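Local structure of 11S globulin isoform 1 (Cocos nucifera, 5WPW) at residues L8-P13 against T329-E334; L273-L278 against T365-M370. The protein serves as a seed storage protein of the 11S globulin family, a hexamer that holds a nutrient reserve in the coconut and is a potential food allergen. The protein carries 2 engineered substitutions. All coordinates share one frame; numbering follows the deposited sequence.

Contact 1: residues L8-P13 against T329-E334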
# COMPACT_ATOMS: atom_id res chain seq x y z
N LEU A 8 31.29 -21.67 11.04
CA LEU A 8 30.00 -22.06 11.61
C LEU A 8 30.11 -23.43 12.27
O LEU A 8 31.01 -24.22 11.97
CB LEU A 8 28.91 -22.09 10.53
CG LEU A 8 28.74 -20.83 9.67
CD1 LEU A 8 27.88 -21.14 8.46
CD2 LEU A 8 28.12 -19.71 10.50
N ASN A 9 29.18 -23.71 13.18
CA ASN A 9 29.10 -25.05 13.74
C ASN A 9 27.65 -25.35 14.11
O ASN A 9 26.85 -24.44 14.34
CB ASN A 9 30.02 -25.23 14.97
CG ASN A 9 29.81 -24.16 16.01
OD1 ASN A 9 30.31 -23.04 15.88
ND2 ASN A 9 29.06 -24.49 17.06
N ALA A 10 27.33 -26.64 14.14
CA ALA A 10 25.99 -27.05 14.54
C ALA A 10 25.81 -26.78 16.03
O ALA A 10 26.74 -26.92 16.82
CB ALA A 10 25.77 -28.52 14.22
N LEU A 11 24.61 -26.34 16.39
CA LEU A 11 24.33 -25.90 17.74
C LEU A 11 23.34 -26.83 18.42
O LEU A 11 22.51 -27.47 17.78
CB LEU A 11 23.77 -24.47 17.74
CG LEU A 11 24.75 -23.38 17.34
CD1 LEU A 11 24.02 -22.11 16.94
CD2 LEU A 11 25.73 -23.10 18.46
N GLU A 12 23.43 -26.87 19.74
CA GLU A 12 22.52 -27.60 20.60
C GLU A 12 22.23 -26.72 21.80
O GLU A 12 22.94 -25.74 22.05
CB GLU A 12 23.12 -28.95 21.03
CG GLU A 12 22.75 -30.08 20.10
CD GLU A 12 23.01 -31.45 20.70
OE1 GLU A 12 22.50 -31.72 21.82
OE2 GLU A 12 23.73 -32.23 20.05
N PRO A 13 21.17 -27.03 22.55
CA PRO A 13 20.81 -26.19 23.71
C PRO A 13 21.91 -26.14 24.77
O PRO A 13 22.50 -27.16 25.13
CB PRO A 13 19.55 -26.86 24.23
CG PRO A 13 18.93 -27.44 23.01
CD PRO A 13 20.08 -27.93 22.18
N THR A 329 35.42 -22.51 3.02
CA THR A 329 34.43 -23.45 3.56
C THR A 329 34.20 -23.09 5.02
O THR A 329 35.09 -23.29 5.85
CB THR A 329 34.92 -24.89 3.43
OG1 THR A 329 35.28 -25.17 2.08
CG2 THR A 329 33.82 -25.84 3.86
N VAL A 330 33.03 -22.56 5.35
CA VAL A 330 32.77 -22.18 6.73
C VAL A 330 31.98 -23.25 7.49
O VAL A 330 31.83 -23.14 8.72
CB VAL A 330 32.07 -20.81 6.81
CG1 VAL A 330 32.99 -19.74 6.26
CG2 VAL A 330 30.75 -20.82 6.04
N PHE A 331 31.47 -24.26 6.79
CA PHE A 331 30.90 -25.43 7.43
C PHE A 331 31.00 -26.59 6.46
O PHE A 331 30.84 -26.42 5.25
CB PHE A 331 29.43 -25.20 7.85
CG PHE A 331 28.87 -26.30 8.73
CD1 PHE A 331 29.24 -26.39 10.06
CD2 PHE A 331 27.98 -27.23 8.22
CE1 PHE A 331 28.72 -27.41 10.87
CE2 PHE A 331 27.47 -28.24 9.02
CZ PHE A 331 27.85 -28.33 10.35
N ASP A 332 31.28 -27.77 7.01
CA ASP A 332 31.37 -28.98 6.21
C ASP A 332 31.19 -30.13 7.21
O ASP A 332 32.17 -30.64 7.75
CB ASP A 332 32.69 -29.07 5.47
CG ASP A 332 32.74 -30.22 4.48
OD1 ASP A 332 31.96 -31.20 4.62
OD2 ASP A 332 33.58 -30.15 3.55
N GLY A 333 29.94 -30.47 7.48
CA GLY A 333 29.67 -31.44 8.53
C GLY A 333 28.33 -32.08 8.31
O GLY A 333 27.58 -31.72 7.40
N GLU A 334 28.04 -33.05 9.17
CA GLU A 334 26.76 -33.71 9.18
C GLU A 334 25.79 -32.87 10.01
O GLU A 334 26.18 -31.97 10.73
CB GLU A 334 26.91 -35.13 9.75
CG GLU A 334 25.65 -36.02 9.76
CD GLU A 334 25.92 -37.47 10.22
OE1 GLU A 334 25.89 -37.73 11.44
OE2 GLU A 334 26.12 -38.35 9.35

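Contact 2: residues L273-L278 against T365-M370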
# COMPACT_ATOMS: atom_id res chain seq x y z
N LEU A 273 6.58 -21.38 3.37
CA LEU A 273 5.56 -20.66 4.13
C LEU A 273 5.96 -19.19 4.18
O LEU A 273 7.01 -18.87 4.72
CB LEU A 273 5.40 -21.23 5.53
CG LEU A 273 4.32 -20.60 6.41
CD1 LEU A 273 3.01 -20.58 5.69
CD2 LEU A 273 4.19 -21.42 7.67
N ASN A 274 5.16 -18.33 3.56
CA ASN A 274 5.38 -16.89 3.64
C ASN A 274 4.02 -16.21 3.53
O ASN A 274 2.98 -16.88 3.55
CB ASN A 274 6.37 -16.44 2.56
CG ASN A 274 5.88 -16.77 1.17
OD1 ASN A 274 4.70 -16.63 0.86
ND2 ASN A 274 6.79 -17.26 0.33
N SER A 275 4.03 -14.87 3.39
CA SER A 275 2.78 -14.12 3.43
C SER A 275 1.85 -14.41 2.26
O SER A 275 0.71 -13.96 2.30
CB SER A 275 3.03 -12.59 3.51
OG SER A 275 3.84 -12.06 2.45
N GLU A 276 2.32 -15.10 1.21
CA GLU A 276 1.44 -15.52 0.13
C GLU A 276 0.61 -16.74 0.51
O GLU A 276 -0.32 -17.09 -0.23
CB GLU A 276 2.23 -15.84 -1.15
CG GLU A 276 3.33 -14.87 -1.46
CD GLU A 276 2.89 -13.80 -2.43
OE1 GLU A 276 1.68 -13.72 -2.70
OE2 GLU A 276 3.77 -13.04 -2.93
N LYS A 277 0.92 -17.37 1.63
CA LYS A 277 0.09 -18.41 2.23
C LYS A 277 -0.56 -17.99 3.53
O LYS A 277 -1.72 -18.32 3.76
CB LYS A 277 0.93 -19.67 2.48
CG LYS A 277 1.45 -20.28 1.19
CD LYS A 277 1.96 -21.68 1.40
CE LYS A 277 2.62 -22.19 0.13
NZ LYS A 277 3.15 -23.57 0.32
N LEU A 278 0.16 -17.27 4.39
CA LEU A 278 -0.29 -16.97 5.75
C LEU A 278 -0.14 -15.47 5.95
O LEU A 278 0.99 -14.98 6.15
CB LEU A 278 0.53 -17.74 6.78
CG LEU A 278 0.24 -17.45 8.26
CD1 LEU A 278 -1.19 -17.82 8.54
CD2 LEU A 278 1.21 -18.21 9.18
N THR A 365 14.61 -15.01 8.16
CA THR A 365 14.42 -13.70 8.80
C THR A 365 13.89 -12.66 7.82
O THR A 365 14.37 -11.53 7.76
CB THR A 365 15.72 -13.22 9.45
OG1 THR A 365 16.74 -13.00 8.47
CG2 THR A 365 16.23 -14.21 10.48
N SER A 366 12.87 -13.03 7.05
CA SER A 366 12.20 -12.10 6.16
C SER A 366 10.87 -12.71 5.78
O SER A 366 10.76 -13.93 5.60
CB SER A 366 13.05 -11.83 4.90
OG SER A 366 12.47 -10.81 4.10
N ASP A 367 9.87 -11.86 5.62
CA ASP A 367 8.75 -12.33 4.84
C ASP A 367 9.22 -12.56 3.41
O ASP A 367 10.12 -11.88 2.90
CB ASP A 367 7.59 -11.33 4.85
CG ASP A 367 6.40 -11.86 4.07
OD1 ASP A 367 6.25 -13.12 4.02
OD2 ASP A 367 5.64 -11.04 3.51
N ARG A 368 8.59 -13.54 2.76
CA ARG A 368 8.86 -13.88 1.37
C ARG A 368 10.36 -14.05 1.14
O ARG A 368 10.97 -13.49 0.23
CB ARG A 368 8.23 -12.85 0.43
CG ARG A 368 6.72 -12.76 0.72
CD ARG A 368 5.93 -11.99 -0.30
NE ARG A 368 6.48 -10.66 -0.51
CZ ARG A 368 5.90 -9.73 -1.27
NH1 ARG A 368 4.74 -9.99 -1.85
NH2 ARG A 368 6.47 -8.53 -1.42
N ALA A 369 10.97 -14.82 2.04
CA ALA A 369 12.37 -15.18 1.88
C ALA A 369 12.53 -15.93 0.56
O ALA A 369 11.69 -16.75 0.19
CB ALA A 369 12.83 -16.05 3.06
N MET A 370 13.60 -15.61 -0.16
CA MET A 370 13.87 -16.16 -1.48
C MET A 370 15.28 -16.72 -1.53
O MET A 370 16.19 -16.18 -0.88
CB MET A 370 13.74 -15.09 -2.57
CG MET A 370 12.32 -14.62 -2.79
SD MET A 370 12.18 -13.58 -4.25
CE MET A 370 13.27 -12.20 -3.83
O HOH W 1 9.65 -17.60 1.66

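Contact 1: residues L8-P13 against T329-E334
L8 meets V330 and F331 through backbone and side chain together. The L8 amide donates to V330 O at 2.8 Å, a nearly straight bond whose donor stands only 18° out of the carbonyl plane. Beside this bond the L8 and V330 side chains meet at a slant, L8 CD1 lying 3.8 Å from V330 CG2. F331 serves the next residues: CD1 at the ring edge meets L8 O in the ring plane at 3.4 Å. Its CE1 approaches the backbone beyond at a slant, touching N9 CA and coming to 3.6 Å from A10 N. With CG anti to the backbone N (chi1 -170°), the ring is carried out toward the 8-13 loop, and a phenyl is long enough to span three residues of it. A10 suits its end of the ring, its small methyl standing 4.4 Å from F331 CZ.

Further out, V330 and F331 both face V322 in a classic beta bulge on strand 329-336, and V322 also touches L8. Q33 of helix 32-37 accepts the backbone N-H of N9 through OE1 and touches L8. One strong backbone bond plus dispersion thus joins the N-terminal segment to the second cupin domain, while the phenyl edge, whose hydrogens are slightly positive, probably adds a weak electrostatic attraction to L8 O.

Contact 2: residues L273-L278 against T365-M370
S275 and D367 meet where two loops of the second cupin domain come together, and an Asx turn shapes the first of these loops: N274 OD1 accepts from E276 N at 2.9 Å, which curls 273-278 so that S275 faces D367. Here the packing is close. D367 takes the S275 backbone amide on the syn lone pair of OD1, at 2.9 Å, and the S275 hydroxyl on OD2. That second separation, 2.3 Å from S275 OG to D367 OD2, is too short to be taken literally, so its exact length is doubtful. Aspartate suits the place because both its oxygens can serve one serine, and the extended side chain, with CG anti to the backbone N (chi1 -178°), carries them to S275. The backbone N of R368, next in its own loop, adds a weak bond to OD1, which helps to fix the carboxylate that grips S275 across the contact. N274 turns its CB toward the D367 carboxylate, while its amide plane stands 89° from the R368 guanidinium; its ND2 donates to E243 O of the third subunit.

The other side is looser. E276 and R368 form a salt bridge through a long, weak bond, R368 NH1 to E276 OE2 at 3.4 Å, their flat groups inclined by 27°. R368 is long enough to reach it, and its aliphatic stem does much of the touching, CG passing 3.4 Å from S275 OG. T244 of the third subunit packs against the arginine and M248 of that subunit against E276, placing this side at a subunit interface. Between the loops, one water accepts from N274 ND2 and donates to A369 O at 2.7 Å.

How the contacts relate
Contacts 1 and 2 both involve the second cupin domain, but contact 1 brings the N-terminal segment to it, whereas contact 2 lies wholly within it. Contact 1 is made on strand 329-336, its centre about 19 Å from the centre of the chain; contact 2 joins the loops after strands 268-273 and 357-364, its centre about 13 Å from that of the chain, and lies beside the third subunit. Each is partly buried and covers nearly the same area, yet the chemistry differs. Contact 1 relies on apolar groups and a backbone bond, contact 2 on carboxylates, a hydroxyl, an arginine and a water. Their centres lie 25 Å apart and their nearest atoms about 13 Å, so neither touches the other.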